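Local coordinates for uncharacterized protein (Streptococcus mutans, PDB 2QKP) that is of unknown function but is the C-terminal, PAS-like domain of a larger hemerythrin-like domain-containing protein, and probably serves as a sensory or ligand-binding module, at residues A[8-12]-A[13-17]; A[82-86]-A[87-91]; A[128-131]-A[132-135]. All blocks are in the same frame, centred on the assembly; numbering follows the deposited sequence.

Interaction 1 of 3, residues A[8-12]-A[13-17]; sequences QQPFG and NGYLS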
ATOM      1  N   GLN A   8      16.824   1.753  11.653  1.00 18.34           N
ATOM      2  CA  GLN A   8      15.454   2.299  11.879  1.00 19.66           C
ATOM      3  C   GLN A   8      15.421   3.800  11.840  1.00 18.75           C
ATOM      4  O   GLN A   8      16.375   4.469  12.275  1.00 20.12           O
ATOM      5  CB  GLN A   8      14.900   1.834  13.228  1.00 19.37           C
ATOM      6  CG  GLN A   8      14.760   0.338  13.334  1.00 22.89           C
ATOM      7  CD  GLN A   8      13.976  -0.224  12.210  1.00 25.46           C
ATOM      8  OE1 GLN A   8      12.882   0.253  11.914  1.00 31.43           O
ATOM      9  NE2 GLN A   8      14.516  -1.248  11.556  1.00 25.79           N
ATOM     10  N   GLN A   9      14.347   4.339  11.254  1.00 17.71           N
ATOM     11  CA  GLN A   9      14.114   5.781  11.275  1.00 16.96           C
ATOM     12  C   GLN A   9      12.611   6.041  11.275  1.00 17.24           C
ATOM     13  O   GLN A   9      11.843   5.148  10.972  1.00 15.44           O
ATOM     14  CB  GLN A   9      14.746   6.467  10.074  1.00 17.39           C
ATOM     15  CG  GLN A   9      14.288   5.979   8.697  1.00 17.91           C
ATOM     16  CD  GLN A   9      15.057   6.671   7.610  1.00 17.75           C
ATOM     17  OE1 GLN A   9      14.928   7.888   7.431  1.00 21.29           O
ATOM     18  NE2 GLN A   9      15.872   5.921   6.880  1.00 18.53           N
ATOM     19  N   PRO A  10      12.194   7.259  11.654  1.00 17.45           N
ATOM     20  CA  PRO A  10      10.752   7.452  11.708  1.00 17.70           C
ATOM     21  C   PRO A  10      10.054   7.249  10.361  1.00 17.38           C
ATOM     22  O   PRO A  10      10.530   7.720   9.313  1.00 17.55           O
ATOM     23  CB  PRO A  10      10.599   8.901  12.179  1.00 18.27           C
ATOM     24  CG  PRO A  10      11.862   9.180  12.907  1.00 18.98           C
ATOM     25  CD  PRO A  10      12.936   8.417  12.173  1.00 18.22           C
ATOM     26  N   PHE A  11       8.940   6.539  10.405  1.00 16.68           N
ATOM     27  CA  PHE A  11       8.037   6.433   9.246  1.00 16.32           C
ATOM     28  C   PHE A  11       6.648   6.430   9.847  1.00 16.96           C
ATOM     29  O   PHE A  11       6.399   5.713  10.826  1.00 17.44           O
ATOM     30  CB  PHE A  11       8.251   5.106   8.523  1.00 16.42           C
ATOM     31  CG  PHE A  11       9.205   5.161   7.333  1.00 15.84           C
ATOM     32  CD1 PHE A  11       8.708   5.342   6.026  1.00 15.33           C
ATOM     33  CD2 PHE A  11      10.583   4.980   7.517  1.00 16.01           C
ATOM     34  CE1 PHE A  11       9.596   5.341   4.901  1.00 16.60           C
ATOM     35  CE2 PHE A  11      11.455   4.979   6.444  1.00 17.68           C
ATOM     36  CZ  PHE A  11      10.965   5.128   5.117  1.00 16.95           C
ATOM     37  N   GLY A  12       5.716   7.202   9.287  1.00 17.09           N
ATOM     38  CA  GLY A  12       4.332   7.085   9.751  1.00 17.65           C
ATOM     39  C   GLY A  12       4.263   7.347  11.247  1.00 18.52           C
ATOM     40  O   GLY A  12       4.895   8.265  11.758  1.00 19.39           O
ATOM     41  N   ASN A  13       3.545   6.495  11.958  1.00 20.28           N
ATOM     42  CA  ASN A  13       3.418   6.646  13.401  1.00 22.71           C
ATOM     43  C   ASN A  13       4.388   5.799  14.207  1.00 23.62           C
ATOM     44  O   ASN A  13       4.225   5.667  15.431  1.00 25.60           O
ATOM     45  CB  ASN A  13       1.973   6.379  13.812  1.00 23.56           C
ATOM     46  CG  ASN A  13       1.036   7.445  13.300  1.00 26.38           C
ATOM     47  OD1 ASN A  13       1.129   8.595  13.714  1.00 27.94           O
ATOM     48  ND2 ASN A  13       0.134   7.079  12.393  1.00 24.03           N
ATOM     49  N   GLY A  14       5.388   5.209  13.550  1.00 22.60           N
ATOM     50  CA  GLY A  14       6.513   4.586  14.282  1.00 21.19           C
ATOM     51  C   GLY A  14       7.847   4.648  13.550  1.00 19.80           C
ATOM     52  O   GLY A  14       8.323   5.751  13.204  1.00 18.29           O
ATOM     53  N   TYR A  15       8.405   3.462  13.270  1.00 19.47           N
ATOM     54  CA  TYR A  15       9.745   3.314  12.706  1.00 20.16           C
ATOM     55  C   TYR A  15       9.871   2.206  11.692  1.00 18.45           C
ATOM     56  O   TYR A  15       9.318   1.136  11.876  1.00 17.24           O
ATOM     57  CB  TYR A  15      10.749   3.034  13.830  1.00 23.25           C
ATOM     58  CG  TYR A  15      10.902   4.215  14.732  1.00 27.92           C
ATOM     59  CD1 TYR A  15      10.094   4.369  15.857  1.00 31.78           C
ATOM     60  CD2 TYR A  15      11.847   5.191  14.449  1.00 30.22           C
ATOM     61  CE1 TYR A  15      10.230   5.488  16.679  1.00 33.91           C
ATOM     62  CE2 TYR A  15      11.989   6.299  15.258  1.00 34.24           C
ATOM     63  CZ  TYR A  15      11.175   6.442  16.357  1.00 31.55           C
ATOM     64  OH  TYR A  15      11.332   7.549  17.147  1.00 34.63           O
ATOM     65  N   LEU A  16      10.648   2.462  10.638  1.00 16.36           N
ATOM     66  CA  LEU A  16      11.031   1.423   9.670  1.00 15.63           C
ATOM     67  C   LEU A  16      12.430   1.766   9.201  1.00 14.93           C
ATOM     68  O   LEU A  16      12.811   2.936   9.208  1.00 15.41           O
ATOM     69  CB  LEU A  16      10.141   1.444   8.424  1.00 15.79           C
ATOM     70  CG  LEU A  16       8.658   1.102   8.622  1.00 15.22           C
ATOM     71  CD1 LEU A  16       7.903   1.405   7.341  1.00 14.81           C
ATOM     72  CD2 LEU A  16       8.468  -0.357   9.000  1.00 14.66           C
ATOM     73  N   SER A  17      13.161   0.759   8.734  1.00 14.67           N
ATOM     74  CA  SER A  17      14.363   1.047   7.932  1.00 15.27           C
ATOM     75  C   SER A  17      13.887   1.191   6.484  1.00 15.06           C
ATOM     76  O   SER A  17      12.793   0.788   6.162  1.00 14.70           O
ATOM     77  CB  SER A  17      15.345  -0.127   8.046  1.00 15.20           C
ATOM     78  OG  SER A  17      14.777  -1.297   7.493  1.00 15.83           O
TER
HETATM   79  O   HOH W   1       7.367   8.198  13.781  1.00 35.36           O

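Interaction 2 of 3, residues A[82-86]-A[87-91]; sequences FELLR and NGQRD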
ATOM      1  N   PHE A  82      -3.924  13.998 -14.436  1.00 19.07           N
ATOM      2  CA  PHE A  82      -2.861  14.682 -13.651  1.00 19.33           C
ATOM      3  C   PHE A  82      -3.243  16.124 -13.364  1.00 19.35           C
ATOM      4  O   PHE A  82      -2.979  16.641 -12.288  1.00 17.97           O
ATOM      5  CB  PHE A  82      -1.518  14.658 -14.391  1.00 20.67           C
ATOM      6  CG  PHE A  82      -0.729  13.383 -14.186  1.00 22.70           C
ATOM      7  CD1 PHE A  82      -1.368  12.148 -14.141  1.00 24.21           C
ATOM      8  CD2 PHE A  82       0.653  13.425 -14.071  1.00 28.09           C
ATOM      9  CE1 PHE A  82      -0.637  10.943 -13.958  1.00 26.20           C
ATOM     10  CE2 PHE A  82       1.391  12.234 -13.900  1.00 28.01           C
ATOM     11  CZ  PHE A  82       0.736  10.999 -13.846  1.00 26.52           C
ATOM     12  N   GLU A  83      -3.889  16.776 -14.331  1.00 19.74           N
ATOM     13  CA  GLU A  83      -4.309  18.151 -14.125  1.00 20.06           C
ATOM     14  C   GLU A  83      -5.357  18.304 -13.009  1.00 18.64           C
ATOM     15  O   GLU A  83      -5.263  19.223 -12.176  1.00 19.51           O
ATOM     16  CB  GLU A  83      -4.831  18.789 -15.433  1.00 20.62           C
ATOM     17  CG  GLU A  83      -5.251  20.230 -15.156  1.00 26.68           C
ATOM     18  CD  GLU A  83      -5.631  21.035 -16.378  1.00 34.64           C
ATOM     19  OE1 GLU A  83      -6.441  20.537 -17.203  1.00 36.66           O
ATOM     20  OE2 GLU A  83      -5.143  22.196 -16.473  1.00 36.56           O
ATOM     21  N   LEU A  84      -6.346  17.424 -13.003  1.00 18.06           N
ATOM     22  CA  LEU A  84      -7.409  17.428 -11.995  1.00 18.31           C
ATOM     23  C   LEU A  84      -6.807  17.262 -10.612  1.00 17.05           C
ATOM     24  O   LEU A  84      -7.190  17.948  -9.672  1.00 18.31           O
ATOM     25  CB  LEU A  84      -8.367  16.252 -12.200  1.00 19.67           C
ATOM     26  CG  LEU A  84      -9.461  16.382 -13.269  1.00 24.99           C
ATOM     27  CD1 LEU A  84      -9.993  14.997 -13.653  1.00 25.70           C
ATOM     28  CD2 LEU A  84     -10.572  17.280 -12.721  1.00 28.42           C
ATOM     29  N   LEU A  85      -5.887  16.305 -10.483  1.00 16.72           N
ATOM     30  CA  LEU A  85      -5.262  16.023  -9.186  1.00 15.13           C
ATOM     31  C   LEU A  85      -4.389  17.178  -8.710  1.00 15.95           C
ATOM     32  O   LEU A  85      -4.465  17.570  -7.553  1.00 15.00           O
ATOM     33  CB  LEU A  85      -4.430  14.714  -9.282  1.00 14.56           C
ATOM     34  CG  LEU A  85      -5.245  13.461  -9.543  1.00 14.09           C
ATOM     35  CD1 LEU A  85      -4.284  12.238  -9.794  1.00 14.09           C
ATOM     36  CD2 LEU A  85      -6.313  13.139  -8.452  1.00 14.78           C
ATOM     37  N   ARG A  86      -3.532  17.680  -9.597  1.00 16.37           N
ATOM     38  CA  ARG A  86      -2.616  18.746  -9.226  1.00 17.67           C
ATOM     39  C   ARG A  86      -3.383  20.014  -8.827  1.00 17.61           C
ATOM     40  O   ARG A  86      -3.060  20.662  -7.841  1.00 17.32           O
ATOM     41  CB  ARG A  86      -1.592  19.027 -10.326  1.00 17.25           C
ATOM     42  CG  ARG A  86      -0.642  20.126  -9.869  1.00 20.33           C
ATOM     43  CD  ARG A  86       0.137  20.643 -11.014  1.00 25.25           C
ATOM     44  NE  ARG A  86       1.193  19.720 -11.414  1.00 24.45           N
ATOM     45  CZ  ARG A  86       2.446  19.724 -10.942  1.00 28.05           C
ATOM     46  NH1 ARG A  86       2.828  20.564  -9.984  1.00 29.29           N
ATOM     47  NH2 ARG A  86       3.331  18.854 -11.431  1.00 25.62           N
ATOM     48  N   ASN A  87      -4.455  20.331  -9.561  1.00 19.05           N
ATOM     49  CA  ASN A  87      -5.252  21.509  -9.204  1.00 20.38           C
ATOM     50  C   ASN A  87      -6.152  21.369  -7.973  1.00 20.06           C
ATOM     51  O   ASN A  87      -6.764  22.350  -7.514  1.00 20.11           O
ATOM     52  CB  ASN A  87      -6.018  21.999 -10.436  1.00 21.44           C
ATOM     53  CG  ASN A  87      -5.104  22.666 -11.421  1.00 25.60           C
ATOM     54  OD1 ASN A  87      -4.192  23.422 -11.036  1.00 31.07           O
ATOM     55  ND2 ASN A  87      -5.329  22.405 -12.697  1.00 28.25           N
ATOM     56  N   GLY A  88      -6.212  20.160  -7.411  1.00 18.05           N
ATOM     57  CA  GLY A  88      -6.947  19.943  -6.192  1.00 17.98           C
ATOM     58  C   GLY A  88      -8.452  19.890  -6.437  1.00 18.66           C
ATOM     59  O   GLY A  88      -9.223  20.111  -5.526  1.00 18.34           O
ATOM     60  N   GLN A  89      -8.846  19.602  -7.672  1.00 19.42           N
ATOM     61  CA  GLN A  89     -10.248  19.384  -8.004  1.00 23.04           C
ATOM     62  C   GLN A  89     -10.768  18.064  -7.450  1.00 23.61           C
ATOM     63  O   GLN A  89     -11.907  17.978  -6.994  1.00 23.98           O
ATOM     64  CB  GLN A  89     -10.457  19.469  -9.517  1.00 23.44           C
ATOM     65  CG  GLN A  89     -10.234  20.899 -10.031  1.00 27.54           C
ATOM     66  CD  GLN A  89     -10.176  21.000 -11.553  1.00 28.08           C
ATOM     67  OE1 GLN A  89      -9.195  20.589 -12.194  1.00 34.71           O
ATOM     68  NE2 GLN A  89     -11.209  21.596 -12.137  1.00 33.72           N
ATOM     69  N   ARG A  90      -9.916  17.038  -7.475  1.00 22.80           N
ATOM     70  CA  ARG A  90     -10.234  15.783  -6.808  1.00 23.33           C
ATOM     71  C   ARG A  90      -8.949  15.265  -6.157  1.00 20.02           C
ATOM     72  O   ARG A  90      -7.863  15.664  -6.553  1.00 17.07           O
ATOM     73  CB  ARG A  90     -10.770  14.776  -7.821  1.00 23.22           C
ATOM     74  CG  ARG A  90     -12.196  15.106  -8.347  1.00 27.04           C
ATOM     75  CD  ARG A  90     -12.543  14.332  -9.602  1.00 29.43           C
ATOM     76  NE  ARG A  90     -13.941  14.529  -9.991  1.00 39.16           N
ATOM     77  CZ  ARG A  90     -14.384  15.448 -10.859  1.00 42.55           C
ATOM     78  NH1 ARG A  90     -13.546  16.278 -11.466  1.00 43.41           N
ATOM     79  NH2 ARG A  90     -15.688  15.530 -11.122  1.00 43.50           N
ATOM     80  N   ASP A  91      -9.098  14.424  -5.136  1.00 19.53           N
ATOM     81  CA  ASP A  91      -7.936  13.801  -4.504  1.00 19.44           C
ATOM     82  C   ASP A  91      -7.620  12.463  -5.153  1.00 18.02           C
ATOM     83  O   ASP A  91      -6.478  11.983  -5.068  1.00 16.80           O
ATOM     84  CB  ASP A  91      -8.094  13.695  -2.979  1.00 21.58           C
ATOM     85  CG  ASP A  91      -9.245  12.820  -2.550  1.00 24.75           C
ATOM     86  OD1 ASP A  91     -10.212  12.591  -3.318  1.00 29.12           O
ATOM     87  OD2 ASP A  91      -9.191  12.379  -1.388  1.00 31.90           O
TER
HETATM   88  O   HOH W   2      -5.008  24.065 -14.601  1.00 41.63           O
HETATM   89  O   HOH W   3      -5.763  16.946  -4.833  1.00 14.68           O

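Interaction 3 of 3, residues A[128-131]-A[132-135]; sequences QDIK and PFFE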
ATOM      1  N   GLN A 128      -5.426  -2.672  -8.257  1.00 15.36           N
ATOM      2  CA  GLN A 128      -5.770  -3.838  -7.441  1.00 16.17           C
ATOM      3  C   GLN A 128      -6.693  -4.782  -8.197  1.00 16.58           C
ATOM      4  O   GLN A 128      -7.542  -4.355  -8.973  1.00 17.03           O
ATOM      5  CB  GLN A 128      -6.466  -3.389  -6.171  1.00 14.47           C
ATOM      6  CG  GLN A 128      -6.611  -4.513  -5.078  1.00 15.56           C
ATOM      7  CD  GLN A 128      -7.160  -3.948  -3.779  1.00 15.87           C
ATOM      8  OE1 GLN A 128      -7.583  -2.783  -3.721  1.00 17.34           O
ATOM      9  NE2 GLN A 128      -7.166  -4.762  -2.737  1.00 18.50           N
ATOM     10  N   ASP A 129      -6.537  -6.078  -7.946  1.00 17.82           N
ATOM     11  CA  ASP A 129      -7.522  -7.021  -8.451  1.00 18.60           C
ATOM     12  C   ASP A 129      -8.615  -7.152  -7.375  1.00 18.47           C
ATOM     13  O   ASP A 129      -8.359  -7.530  -6.213  1.00 18.43           O
ATOM     14  CB  ASP A 129      -6.868  -8.365  -8.781  1.00 19.35           C
ATOM     15  CG  ASP A 129      -7.887  -9.445  -9.112  1.00 21.78           C
ATOM     16  OD1 ASP A 129      -8.966  -9.127  -9.677  1.00 24.05           O
ATOM     17  OD2 ASP A 129      -7.595 -10.624  -8.768  1.00 24.51           O
ATOM     18  N   ILE A 130      -9.840  -6.824  -7.764  1.00 17.81           N
ATOM     19  CA  ILE A 130     -10.941  -6.868  -6.808  1.00 18.63           C
ATOM     20  C   ILE A 130     -11.897  -8.043  -7.045  1.00 20.14           C
ATOM     21  O   ILE A 130     -12.858  -8.236  -6.278  1.00 20.87           O
ATOM     22  CB  ILE A 130     -11.706  -5.534  -6.717  1.00 17.58           C
ATOM     23  CG1 ILE A 130     -12.281  -5.124  -8.078  1.00 14.58           C
ATOM     24  CG2 ILE A 130     -10.777  -4.435  -6.243  1.00 16.75           C
ATOM     25  CD1 ILE A 130     -13.328  -4.034  -8.015  1.00 16.73           C
ATOM     26  N   LYS A 131     -11.614  -8.842  -8.070  1.00 21.41           N
ATOM     27  CA  LYS A 131     -12.436 -10.028  -8.366  1.00 23.73           C
ATOM     28  C   LYS A 131     -12.632 -10.949  -7.149  1.00 24.51           C
ATOM     29  O   LYS A 131     -13.764 -11.407  -6.922  1.00 24.65           O
ATOM     30  CB  LYS A 131     -11.891 -10.819  -9.567  1.00 23.88           C
ATOM     31  CG  LYS A 131     -12.798 -12.024  -9.970  1.00 26.13           C
ATOM     32  CD  LYS A 131     -12.306 -12.696 -11.223  1.00 27.25           C
ATOM     33  CE  LYS A 131     -13.481 -13.279 -12.002  1.00 32.52           C
ATOM     34  NZ  LYS A 131     -14.223 -12.211 -12.765  1.00 37.90           N
ATOM     35  N   PRO A 132     -11.557 -11.225  -6.366  1.00 25.32           N
ATOM     36  CA  PRO A 132     -11.694 -12.065  -5.164  1.00 25.85           C
ATOM     37  C   PRO A 132     -12.748 -11.595  -4.171  1.00 26.64           C
ATOM     38  O   PRO A 132     -13.343 -12.436  -3.488  1.00 26.87           O
ATOM     39  CB  PRO A 132     -10.292 -12.000  -4.538  1.00 26.58           C
ATOM     40  CG  PRO A 132      -9.394 -11.825  -5.717  1.00 26.50           C
ATOM     41  CD  PRO A 132     -10.145 -10.828  -6.555  1.00 25.23           C
ATOM     42  N   PHE A 133     -13.005 -10.287  -4.111  1.00 26.79           N
ATOM     43  CA  PHE A 133     -13.950  -9.729  -3.138  1.00 27.61           C
ATOM     44  C   PHE A 133     -15.403  -9.992  -3.509  1.00 29.78           C
ATOM     45  O   PHE A 133     -16.281  -9.938  -2.643  1.00 30.20           O
ATOM     46  CB  PHE A 133     -13.759  -8.223  -2.957  1.00 26.68           C
ATOM     47  CG  PHE A 133     -12.378  -7.836  -2.499  1.00 24.95           C
ATOM     48  CD1 PHE A 133     -11.750  -8.537  -1.476  1.00 22.71           C
ATOM     49  CD2 PHE A 133     -11.715  -6.771  -3.072  1.00 22.79           C
ATOM     50  CE1 PHE A 133     -10.484  -8.198  -1.058  1.00 23.73           C
ATOM     51  CE2 PHE A 133     -10.448  -6.421  -2.629  1.00 22.17           C
ATOM     52  CZ  PHE A 133      -9.841  -7.140  -1.627  1.00 23.36           C
ATOM     53  N   PHE A 134     -15.656 -10.255  -4.790  1.00 31.87           N
ATOM     54  CA  PHE A 134     -17.029 -10.498  -5.274  1.00 35.17           C
ATOM     55  C   PHE A 134     -17.650 -11.787  -4.686  1.00 37.53           C
ATOM     56  O   PHE A 134     -18.872 -11.960  -4.710  1.00 38.81           O
ATOM     57  CB  PHE A 134     -17.088 -10.512  -6.817  1.00 34.18           C
ATOM     58  CG  PHE A 134     -16.668  -9.204  -7.480  1.00 34.28           C
ATOM     59  CD1 PHE A 134     -16.154  -9.207  -8.782  1.00 33.56           C
ATOM     60  CD2 PHE A 134     -16.789  -7.983  -6.819  1.00 33.58           C
ATOM     61  CE1 PHE A 134     -15.771  -8.002  -9.418  1.00 34.52           C
ATOM     62  CE2 PHE A 134     -16.412  -6.781  -7.434  1.00 32.98           C
ATOM     63  CZ  PHE A 134     -15.907  -6.789  -8.739  1.00 33.67           C
ATOM     64  N   GLU A 135     -16.802 -12.664  -4.152  1.00 40.04           N
ATOM     65  CA  GLU A 135     -17.226 -13.924  -3.516  1.00 42.64           C
ATOM     66  C   GLU A 135     -17.819 -13.679  -2.128  1.00 43.91           C
ATOM     67  O   GLU A 135     -18.694 -14.434  -1.659  1.00 43.89           O
ATOM     68  CB  GLU A 135     -16.035 -14.875  -3.413  1.00 42.88           C
ATOM     69  CG  GLU A 135     -15.579 -15.509  -4.751  1.00 45.31           C
ATOM     70  CD  GLU A 135     -15.883 -14.653  -5.988  1.00 48.20           C
ATOM     71  OE1 GLU A 135     -15.358 -13.521  -6.088  1.00 48.22           O
ATOM     72  OE2 GLU A 135     -16.655 -15.118  -6.862  1.00 50.04           O
TER

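Interaction 1 of 3, residues A[8-12]-A[13-17]
F11 and L16 meet on one face of a tight two-stranded hairpin, their side chains crossing at about a right angle. Ring atom CD2 comes against the root of the leucine, F11 CD2 lying 3.7 Å from L16 CB, while L16 CD1 reaches back to the phenylalanine CB. L16 CG, anti to its carbonyl carbon (chi1 -65°), puts the branched end beside F11 CB. Q9 shares this face.

P10 and Y15 carry the other contact. They face each other as a non-hydrogen-bonded pair whose side chains start out in diverging directions, yet the tyrosine ring slants back beside the proline, and P10 CG comes to 3.7 Å from Y15 CE2. Y15 CD2 lies close to the carbonyl carbon of Q9, which places the ring alongside the strand. Beyond them the side chain of Q8, bent at chi2, curls round so that its amide lies beside the backbone of L16 and S17; its NE2 is bonded to Q20.

Two hydrogen-bonded pairs hold the ladder, Q9 with L16 and F11 with G14, each joined by two backbone bonds. Q9 N donates to L16 O at 2.9 Å, and nearer the turn F11 N donates to G14 O at 3.0 Å. A water bridges the carbonyl oxygens of G12 and G14, donating to both. F11 and L16 pack on A21 of helix 18-27, whose N-cap is S17, and the hairpin also meets the second subunit: N13 ND2 donates to the carbonyl oxygen of N45 of the second subunit. This is a two-residue beta hairpin closed by a type II' turn, with G12 at positive phi in its first corner.

Interaction 2 of 3, residues A[82-86]-A[87-91]
The last turn of helix 72-86 passes into the loop 87-91 through a Schellman motif, in which G88 takes a positive phi of 77° and the backbone bonds back into the helix, N87 N to E83 O, G88 N to L85 O and Q89 N to L84 O, the last at 3.1 Å and nearly in line with its carbonyl.

On the flank of the helix, E83 and N87 cross obliquely with their carboxylate and amide planes 41° apart. E83 CG stands opposite its own backbone N (chi1 -180°), on the N87 side, 3.3 Å from N87 ND2. A water donates to E83 OE2; its other leg, to N87 ND2, is too short to be more than doubtful.

L84 offers its CD2 to two polar side chains. It touches Q89 OE1 at 3.6 Å, the two side chains crossing at about a right angle, and also meets the edge of the R90 guanidinium, near its plane, with L84 CD2 3.4 Å from R90 NH1. L84 and R90 run side by side, pointing the same way. L85 instead sends CD2 against the carbonyl oxygens of R90 and D91, while a second water donates to both L85 O and R90 O.

R114 also bonds to the carbonyl oxygens of L85 and R86, tying the helix end to strand 104-114, and R86 reaches K37 O. L85 packs on Y110 and A112 of that strand and on V123 of strand 120-129, so the turn lies against the five-stranded sheet and delivers the chain into its outer strand 92-99.

Interaction 3 of 3, residues A[128-131]-A[132-135]
I130 makes the apolar contacts, with F133 and F134. I130 CB lies 3.8 Å from F133 CD2, the side chains crossing at about a right angle, whereas I130 CD1 reaches F134 CZ, also at 3.8 Å. I130 CG1 stands between the backbone N and the carbonyl carbon (chi1 59°), which turns the longer branch toward F134 and leaves CG2 beside the ring of F133.

An amide packs against a ring edge where Q128 NE2 comes to 3.7 Å from F133 CE2, the two planes perpendicular. The hydrogen bond of that NE2 goes instead to OE1 of Q128 of the second subunit.

Oxygen atoms also lie against a ring and a CH group. The carbonyl oxygen of I130 sits over the centre of one face of the F134 ring, 3.9 Å above its plane, and D129 OD2 is 3.4 Å from P132 CD.

Two backbone bonds shape the turn: F133 N donates to I130 O (3.0 Å) and F134 N to K131 O, both from above the carbonyl planes, in short i+3 steps rather than regular helical ones.

One side-chain-to-backbone bond forms the Asx turn: D129 OD1 accepts from K131 N (3.1 Å), and also takes the backbone N of F105.

The ring of F134 packs edge-to-face with F105 of the neighbouring strand 104-114, while F133 meets Y107 of the second subunit edge-to-face and also packs on I130 of that subunit. Here the end of strand 120-129 leaves the PAS-like sheet through the Asx turn and enters a helix-like segment that contributes to the dimer interface.

Overall arrangement
The three contacts come in series along the chain, none touching another. Interaction 1 is a beta hairpin ahead of helix 18-27, interaction 2 the end of helix 72-86 before strand 92-99, and interaction 3 the exit from strand 120-129. Their centres lie 28 to 31 Å apart, with nearest atoms about 15 Å apart for interactions 2 and 3, and about 17 and 19 Å from interaction 1 to each. Interactions 2 and 3 border the same five-stranded antiparallel sheet, whereas the hairpin stands apart from the sheet of its own chain. Interactions 1 and 3 both reach the second subunit, so segments near the two ends of the chain take part in dimer contacts, while interaction 2 touches no other chain of the dimer.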